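Long-range contacts in transcriptional regulator, TetR family (Vibrio parahaemolyticus, PDB 3HE0), which probably binds regulatory DNA through an N-terminal helix-turn-helix and controls transcription, as other TetR-family regulators do: residues A[73-78]-A[132-137]; A[86-91]-A[184-189]. All coordinates share one frame; numbering follows the deposited sequence.

Contact 1 of 2, residues A[73-78]-A[132-137]; sequences AVQAGV and AQVDRL
Gln75 reaches from the type II turn (residues 75-78) that follows helix 55-74 to the first turn of helix 132-143, in the C-terminal domain of this TetR-type regulator, where its OE1 accepts two weak bonds from backbone amides. Gln133 N lies 2.9 Å from Gln75 OE1, with a bent N-H...O angle of 128°, and Val134 N approaches the same oxygen at 3.4 Å. Amides in a helix's first turn lack an acceptor from a preceding turn, and the side chain of a distant glutamine partly makes up for this. The extended chain beyond CG carries the amide across, and its far side is held too: Gln75 NE2 donates to Ala71 O and Met130 O, which should fix the rotation of the group. Gln133 answers in the other direction. Its amide, turned 55° from that of Gln75, stretches back to the turn; NE2 makes a weak but fairly straight bond to Val78 O (160°) and a further hydrogen bond to Asp80 OD1. Packing fills in around these polar ends. Gln133 CB sits against Gln75 OE1 at 3.3 Å, and the Gln133 amide end runs alongside Val78, NE2 3.8 Å from Val78 CG1. Deeper in, Phe160 lies against Val134, and Val74 CG1 stands 4.4 Å from Val134 CG2.

Contact 2 of 2, residues A[86-91]-A[184-189]; sequences ERYRTM and AAIEAS. Unlike the reference sequence in segment 86-91: Arg87 (reference Cys).
Tyr88 and Ser189 supply the hydrogen bond between helices 84-97 and 179-193. Tyr88 OH donates to Ser189 OG at 2.6 Å, and OG lies at the edge of the tyrosine ring, in its plane. The serine hydroxyl in turn donates to the carbonyl of its own helix, Ser189 OG standing 2.9 Å from Ile186 O and tilted from the carbonyl plane. With chi1 at 64°, OG sits between the backbone N and carbonyl carbon of Ser189, turned back over the preceding helical turn and able to serve both bonds. This chain of two hydrogen bonds links a buried phenol to a backbone oxygen and should restrain the serine's rotation.

The charged interactions lie to one side, where Glu86, Arg89 and Glu187 form a salt-bridge network. Arg89 NH1 is 3.4 Å from Glu187 OE2, a long salt bridge in which the carboxylate oxygen lies in the guanidinium plane at its edge, although the two planes differ by 53°. Glu86 OE1 holds Arg89 NH2 weakly from within the same helix. The stronger partners are Glu183 for Arg89 and Lys85 for Glu187, and the positive charges of Arg89 and Lys85 probably ease the close approach of Glu183 and Glu187.

Apolar contacts fill the middle. Ile186 CG2 meets Tyr88 CE2 at 4.1 Å, while CD1 of the isoleucine touches Arg89 CG at 4.0 Å, the two side chains crossing at about a right angle. Phe160, Trp92 and Trp190 gather round the tyrosine, Trp190 edge-to-face, and Leu158 of the second subunit packs on Ser189. The segment axes cross at 124°, 10.8 Å apart, joining two helices of the all-helical C-terminal domain of a TetR-type regulator beside its subunit interface.

The centres of contacts 1 and 2 lie 13 Å apart, on the same side of the chain's centre. Along the sequence their segments alternate, 73-78, 86-91, 132-137, 184-189, and helices 55-74 and 84-97 are consecutive. The two contacts touch directly through selenomethionine Met91: its CE lies 3.5 Å from Gln133 CB, and its side chain also packs on Val78. Phe160 bridges the contacts as well, touching Val134 and meeting the ring of Tyr88. Helix 55-74 leads out of the predicted N-terminal helix-turn-helix region, so together the contacts join that half to the C-terminal domain and, at contact 2, its subunit interface, consistent with the TetR family.

Contact 1 of 2, residues A[73-78]-A[132-137]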
loop_
_atom_site.group_PDB
_atom_site.type_symbol
_atom_site.label_atom_id
_atom_site.label_comp_id
_atom_site.label_asym_id
_atom_site.label_seq_id
_atom_site.Cartn_x
_atom_site.Cartn_y
_atom_site.Cartn_z
ATOM N N ALA A 73 17.279 3.888 3.699
ATOM C CA ALA A 73 16.542 4.493 4.793
ATOM C C ALA A 73 16.077 3.361 5.798
ATOM O O ALA A 73 16.328 3.411 7.010
ATOM C CB ALA A 73 15.383 5.274 4.254
ATOM N N VAL A 74 15.468 2.317 5.255
ATOM C CA VAL A 74 14.986 1.209 6.053
ATOM C C VAL A 74 16.099 0.608 6.909
ATOM O O VAL A 74 15.880 0.227 8.046
ATOM C CB VAL A 74 14.409 0.111 5.177
ATOM C CG1 VAL A 74 14.127 -1.153 6.026
ATOM C CG2 VAL A 74 13.146 0.615 4.490
ATOM N N GLN A 75 17.299 0.537 6.363
ATOM C CA GLN A 75 18.386 -0.139 7.055
ATOM C C GLN A 75 19.311 0.785 7.842
ATOM O O GLN A 75 20.309 0.322 8.390
ATOM C CB GLN A 75 19.122 -1.023 6.051
ATOM C CG GLN A 75 18.170 -2.154 5.553
ATOM C CD GLN A 75 18.647 -2.841 4.276
ATOM O OE1 GLN A 75 18.806 -4.068 4.227
ATOM N NE2 GLN A 75 18.884 -2.050 3.247
ATOM N N ALA A 76 18.949 2.066 7.960
ATOM C CA ALA A 76 19.824 3.053 8.577
ATOM C C ALA A 76 19.972 2.760 10.064
ATOM O O ALA A 76 18.990 2.497 10.752
ATOM C CB ALA A 76 19.288 4.483 8.348
ATOM N N GLY A 77 21.207 2.764 10.538
ATOM C CA GLY A 77 21.497 2.502 11.928
ATOM C C GLY A 77 21.470 1.047 12.333
ATOM O O GLY A 77 21.666 0.732 13.499
ATOM N N VAL A 78 21.206 0.137 11.404
ATOM C CA VAL A 78 21.218 -1.272 11.772
ATOM C C VAL A 78 22.648 -1.778 11.733
ATOM O O VAL A 78 23.362 -1.517 10.779
ATOM C CB VAL A 78 20.379 -2.117 10.818
ATOM C CG1 VAL A 78 20.460 -3.578 11.199
ATOM C CG2 VAL A 78 18.956 -1.630 10.828
ATOM N N ALA A 132 19.549 -6.406 1.893
ATOM C CA ALA A 132 20.366 -7.510 2.390
ATOM C C ALA A 132 20.292 -7.675 3.908
ATOM O O ALA A 132 20.268 -8.806 4.408
ATOM C CB ALA A 132 21.851 -7.362 1.912
ATOM N N GLN A 133 20.237 -6.564 4.646
ATOM C CA GLN A 133 20.096 -6.653 6.100
ATOM C C GLN A 133 18.698 -7.122 6.537
ATOM O O GLN A 133 18.571 -7.724 7.592
ATOM C CB GLN A 133 20.500 -5.347 6.796
ATOM C CG GLN A 133 22.019 -5.102 6.823
ATOM C CD GLN A 133 22.386 -3.955 7.747
ATOM O OE1 GLN A 133 21.899 -2.833 7.586
ATOM N NE2 GLN A 133 23.238 -4.231 8.729
ATOM N N VAL A 134 17.660 -6.920 5.727
ATOM C CA VAL A 134 16.317 -7.438 6.116
ATOM C C VAL A 134 16.350 -8.965 6.006
ATOM O O VAL A 134 15.873 -9.701 6.883
ATOM C CB VAL A 134 15.178 -6.864 5.238
ATOM C CG1 VAL A 134 13.819 -7.472 5.620
ATOM C CG2 VAL A 134 15.143 -5.356 5.365
ATOM N N ASP A 135 16.955 -9.449 4.929
ATOM C CA ASP A 135 17.082 -10.890 4.754
ATOM C C ASP A 135 17.923 -11.516 5.827
ATOM O O ASP A 135 17.620 -12.623 6.282
ATOM C CB ASP A 135 17.657 -11.219 3.395
ATOM C CG ASP A 135 16.633 -11.089 2.309
ATOM O OD1 ASP A 135 15.488 -11.625 2.437
ATOM O OD2 ASP A 135 16.985 -10.435 1.321
ATOM N N ARG A 136 18.972 -10.820 6.241
ATOM C CA ARG A 136 19.879 -11.386 7.237
ATOM C C ARG A 136 19.172 -11.514 8.582
ATOM O O ARG A 136 19.290 -12.558 9.249
ATOM C CB ARG A 136 21.158 -10.568 7.372
ATOM C CG ARG A 136 22.317 -11.385 7.905
ATOM C CD ARG A 136 23.529 -10.495 8.105
ATOM N NE ARG A 136 24.808 -11.216 8.132
ATOM C CZ ARG A 136 25.435 -11.735 7.066
ATOM N NH1 ARG A 136 26.613 -12.355 7.221
ATOM N NH2 ARG A 136 24.895 -11.652 5.844
ATOM N N LEU A 137 18.394 -10.487 8.946
ATOM C CA LEU A 137 17.504 -10.562 10.106
ATOM C C LEU A 137 16.610 -11.817 10.052
ATOM O O LEU A 137 16.591 -12.633 10.979
ATOM C CB LEU A 137 16.631 -9.301 10.206
ATOM C CG LEU A 137 15.514 -9.353 11.255
ATOM C CD1 LEU A 137 16.042 -9.301 12.693
ATOM C CD2 LEU A 137 14.536 -8.246 11.070
#

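Contact 2 of 2, residues A[86-91]-A[184-189]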
loop_
_atom_site.group_PDB
_atom_site.type_symbol
_atom_site.label_atom_id
_atom_site.label_comp_id
_atom_site.label_asym_id
_atom_site.label_seq_id
_atom_site.Cartn_x
_atom_site.Cartn_y
_atom_site.Cartn_z
ATOM N N GLU A 86 16.138 -5.849 18.314
ATOM C CA GLU A 86 16.522 -4.461 18.248
ATOM C C GLU A 86 16.748 -4.067 16.819
ATOM O O GLU A 86 16.413 -2.950 16.419
ATOM C CB GLU A 86 17.796 -4.211 19.083
ATOM C CG GLU A 86 18.291 -2.768 19.037
ATOM C CD GLU A 86 17.144 -1.735 19.234
ATOM O OE1 GLU A 86 16.248 -1.930 20.108
ATOM O OE2 GLU A 86 17.134 -0.729 18.480
ATOM N N ARG A 87 17.364 -4.957 16.047
ATOM C CA ARG A 87 17.435 -4.718 14.605
ATOM C C ARG A 87 16.011 -4.587 14.035
ATOM O O ARG A 87 15.743 -3.706 13.234
ATOM C CB ARG A 87 18.186 -5.838 13.888
ATOM C CG ARG A 87 19.669 -5.862 14.178
ATOM C CD ARG A 87 20.358 -6.893 13.331
ATOM N NE ARG A 87 20.550 -8.118 14.080
ATOM C CZ ARG A 87 20.691 -9.330 13.542
ATOM N NH1 ARG A 87 20.871 -10.370 14.338
ATOM N NH2 ARG A 87 20.643 -9.524 12.233
ATOM N N TYR A 88 15.116 -5.460 14.465
ATOM C CA TYR A 88 13.730 -5.408 14.003
ATOM C C TYR A 88 13.106 -4.049 14.343
ATOM O O TYR A 88 12.552 -3.377 13.471
ATOM C CB TYR A 88 12.915 -6.560 14.591
ATOM C CG TYR A 88 11.461 -6.512 14.191
ATOM C CD1 TYR A 88 11.038 -7.029 12.982
ATOM C CD2 TYR A 88 10.515 -5.915 15.002
ATOM C CE1 TYR A 88 9.687 -6.958 12.601
ATOM C CE2 TYR A 88 9.158 -5.858 14.630
ATOM C CZ TYR A 88 8.766 -6.377 13.434
ATOM O OH TYR A 88 7.447 -6.316 13.060
ATOM N N ARG A 89 13.253 -3.625 15.602
ATOM C CA ARG A 89 12.660 -2.375 16.057
ATOM C C ARG A 89 13.218 -1.194 15.291
ATOM O O ARG A 89 12.476 -0.259 14.960
ATOM C CB ARG A 89 12.882 -2.167 17.569
ATOM C CG ARG A 89 12.233 -0.884 18.147
ATOM C CD ARG A 89 12.439 -0.705 19.670
ATOM N NE ARG A 89 11.564 -1.605 20.403
ATOM C CZ ARG A 89 11.914 -2.795 20.890
ATOM N NH1 ARG A 89 11.011 -3.526 21.535
ATOM N NH2 ARG A 89 13.162 -3.264 20.748
ATOM N N THR A 90 14.524 -1.198 15.031
ATOM C CA THR A 90 15.136 -0.082 14.344
ATOM C C THR A 90 14.516 0.098 12.954
ATOM O O THR A 90 14.067 1.183 12.594
ATOM C CB THR A 90 16.686 -0.251 14.223
ATOM O OG1 THR A 90 17.244 -0.449 15.523
ATOM C CG2 THR A 90 17.340 0.970 13.606
HETATM N N MSE A 91 14.501 -0.977 12.180
HETATM C CA MSE A 91 13.987 -0.937 10.823
HETATM C C MSE A 91 12.501 -0.598 10.833
HETATM O O MSE A 91 12.037 0.164 9.991
HETATM C CB MSE A 91 14.209 -2.279 10.122
HETATM C CG MSE A 91 15.665 -2.535 9.810
HETATM SE SE MSE A 91 15.929 -4.316 9.073
HETATM C CE MSE A 91 17.846 -4.193 8.726
ATOM N N ALA A 184 3.390 -0.905 21.348
ATOM C CA ALA A 184 2.436 -2.019 21.337
ATOM C C ALA A 184 2.263 -2.532 19.921
ATOM O O ALA A 184 2.216 -3.746 19.709
ATOM C CB ALA A 184 1.090 -1.639 21.936
ATOM N N ALA A 185 2.206 -1.622 18.953
ATOM C CA ALA A 185 2.176 -2.033 17.539
ATOM C C ALA A 185 3.431 -2.801 17.099
ATOM O O ALA A 185 3.318 -3.815 16.372
ATOM C CB ALA A 185 1.947 -0.834 16.612
ATOM N N ILE A 186 4.615 -2.341 17.515
ATOM C CA ILE A 186 5.861 -3.030 17.166
ATOM C C ILE A 186 5.834 -4.450 17.733
ATOM O O ILE A 186 6.142 -5.432 17.031
ATOM C CB ILE A 186 7.102 -2.294 17.709
ATOM C CG1 ILE A 186 7.302 -0.928 17.011
ATOM C CG2 ILE A 186 8.319 -3.171 17.565
ATOM C CD1 ILE A 186 8.334 0.057 17.759
ATOM N N GLU A 187 5.404 -4.565 18.990
ATOM C CA GLU A 187 5.350 -5.857 19.641
ATOM C C GLU A 187 4.364 -6.803 18.987
ATOM O O GLU A 187 4.643 -8.001 18.889
ATOM C CB GLU A 187 5.010 -5.730 21.121
ATOM C CG GLU A 187 6.136 -5.098 21.926
ATOM C CD GLU A 187 7.361 -6.004 22.085
ATOM O OE1 GLU A 187 7.292 -7.226 21.752
ATOM O OE2 GLU A 187 8.388 -5.477 22.578
ATOM N N ALA A 188 3.214 -6.276 18.557
ATOM C CA ALA A 188 2.184 -7.105 17.952
ATOM C C ALA A 188 2.660 -7.675 16.609
ATOM O O ALA A 188 2.395 -8.846 16.278
ATOM C CB ALA A 188 0.867 -6.335 17.787
ATOM N N SER A 189 3.347 -6.838 15.836
ATOM C CA SER A 189 3.895 -7.264 14.552
ATOM C C SER A 189 5.002 -8.309 14.746
ATOM O O SER A 189 5.099 -9.242 13.961
ATOM C CB SER A 189 4.342 -6.059 13.703
ATOM O OG SER A 189 5.403 -5.333 14.277
#